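Local coordinates for protein 2'-deoxycytidine 5'-triphosphate deaminase (Agrobacterium tumefaciens, PDB 2R9Q) that probably deaminates dCTP to dUTP, supplying the precursor of dTMP, and is built from two domains of the dUTPase superfamily, at residues Q37-A41 with S42-R46. Residues are numbered along the deposited sequence; the frame is centred on the assembly and turned at random.
Sequences QVQPA and SLDLR
Gln37 reaches across to Asp44 and Arg46 in a short antiparallel beta hairpin of the N-terminal DCD domain, a worked example of a side chain adding a bond to those of the backbone. Its carbonyl O accepts Asp44 N at 3.1 Å; the side chain leaves with CG swung opposite the backbone N (chi1 -153°) and continues extended, delivering the amide to the next acceptor. There Gln37 NE2 donates to Asp44 O over 2.8 Å; Asp44 O lies close to the plane of the Gln37 amide, whereas NE2 stands 34° off the plane of the Asp44 carbonyl. The amide's other end, OE1, rests over the centre of the Arg46 guanidinium, 3.1 Å above its plane, with the two groups turned 51° apart; this is a contact over a face, and OE1 takes its hydrogen bond from Asp34 N. Arg46 itself spends its N-H groups elsewhere, on Glu98, Ser29 and the carbonyls of Ala31 and Asp32, a network that holds the guanidinium with one face turned to OE1. Buried Val38 and Leu43 extend this tight part, CG2 meeting CD1 at 3.8 Å on the face that helix 15-23 helps to cover through Val38.

The looser side begins with partly exposed Gln39, which bends at chi2 and brings NE2 only near Asp44, whose carboxylate is committed to Arg162, Lys113 and Gln165. Gln39 N bonds to Ser42 O at 2.8 Å, somewhat bent, and partly exposed Pro40 follows. Buried Ser42 OG finds no polar partner and lies 3.6 Å from Gln39 CB.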
# COMPACT_ATOMS: atom_id res chain seq x y z
N GLN B 37 -31.49 19.77 -11.67
CA GLN B 37 -30.10 20.22 -11.52
C GLN B 37 -29.93 21.29 -10.46
O GLN B 37 -28.89 21.34 -9.79
CB GLN B 37 -29.51 20.72 -12.83
CG GLN B 37 -28.02 20.57 -12.89
CD GLN B 37 -27.43 21.15 -14.15
OE1 GLN B 37 -27.97 20.97 -15.23
NE2 GLN B 37 -26.32 21.84 -14.02
N VAL B 38 -30.96 22.12 -10.29
CA VAL B 38 -30.96 23.19 -9.30
C VAL B 38 -31.56 22.66 -8.00
O VAL B 38 -32.70 22.18 -7.97
CB VAL B 38 -31.73 24.45 -9.79
CG1 VAL B 38 -31.61 25.59 -8.77
CG2 VAL B 38 -31.24 24.89 -11.20
N GLN B 39 -30.75 22.68 -6.96
CA GLN B 39 -31.16 22.24 -5.66
C GLN B 39 -31.69 23.48 -4.95
O GLN B 39 -31.53 24.60 -5.47
CB GLN B 39 -29.98 21.58 -4.91
CG GLN B 39 -29.25 20.47 -5.67
CD GLN B 39 -30.15 19.35 -6.07
OE1 GLN B 39 -31.14 19.06 -5.40
NE2 GLN B 39 -29.84 18.71 -7.18
N PRO B 40 -32.35 23.29 -3.80
CA PRO B 40 -32.86 24.41 -2.98
C PRO B 40 -31.87 25.56 -2.70
O PRO B 40 -32.26 26.70 -2.76
CB PRO B 40 -33.31 23.71 -1.70
CG PRO B 40 -33.63 22.34 -2.10
CD PRO B 40 -32.71 21.99 -3.21
N ALA B 41 -30.59 25.25 -2.43
CA ALA B 41 -29.56 26.27 -2.11
C ALA B 41 -28.18 26.03 -2.77
O ALA B 41 -27.14 26.45 -2.23
CB ALA B 41 -29.41 26.37 -0.62
N SER B 42 -28.19 25.37 -3.94
CA SER B 42 -26.99 25.06 -4.72
C SER B 42 -27.38 24.55 -6.10
O SER B 42 -28.55 24.29 -6.39
CB SER B 42 -26.12 24.01 -4.01
OG SER B 42 -26.87 22.84 -3.70
N LEU B 43 -26.39 24.42 -6.97
CA LEU B 43 -26.54 23.85 -8.28
C LEU B 43 -25.50 22.75 -8.53
O LEU B 43 -24.30 22.95 -8.37
CB LEU B 43 -26.41 24.97 -9.30
CG LEU B 43 -26.20 24.66 -10.78
CD1 LEU B 43 -27.48 24.25 -11.48
CD2 LEU B 43 -25.53 25.85 -11.41
N ASP B 44 -25.97 21.58 -8.93
CA ASP B 44 -25.13 20.53 -9.53
C ASP B 44 -24.42 20.99 -10.79
O ASP B 44 -24.97 21.72 -11.62
CB ASP B 44 -25.94 19.27 -9.84
CG ASP B 44 -26.28 18.48 -8.59
OD1 ASP B 44 -26.02 19.00 -7.48
OD2 ASP B 44 -26.80 17.35 -8.74
N LEU B 45 -23.16 20.56 -10.88
CA LEU B 45 -22.29 20.83 -12.00
C LEU B 45 -22.10 19.55 -12.79
O LEU B 45 -21.97 18.48 -12.23
CB LEU B 45 -20.93 21.36 -11.51
CG LEU B 45 -20.90 22.65 -10.70
CD1 LEU B 45 -19.52 22.75 -10.00
CD2 LEU B 45 -21.21 23.85 -11.59
N ARG B 46 -22.07 19.68 -14.11
CA ARG B 46 -21.99 18.57 -15.01
C ARG B 46 -20.66 18.58 -15.74
O ARG B 46 -20.19 19.61 -16.16
CB ARG B 46 -23.11 18.62 -16.06
CG ARG B 46 -24.53 18.57 -15.55
CD ARG B 46 -25.53 18.75 -16.66
NE ARG B 46 -25.61 20.13 -17.16
CZ ARG B 46 -26.50 20.54 -18.06
NH1 ARG B 46 -26.51 21.80 -18.47
NH2 ARG B 46 -27.40 19.71 -18.56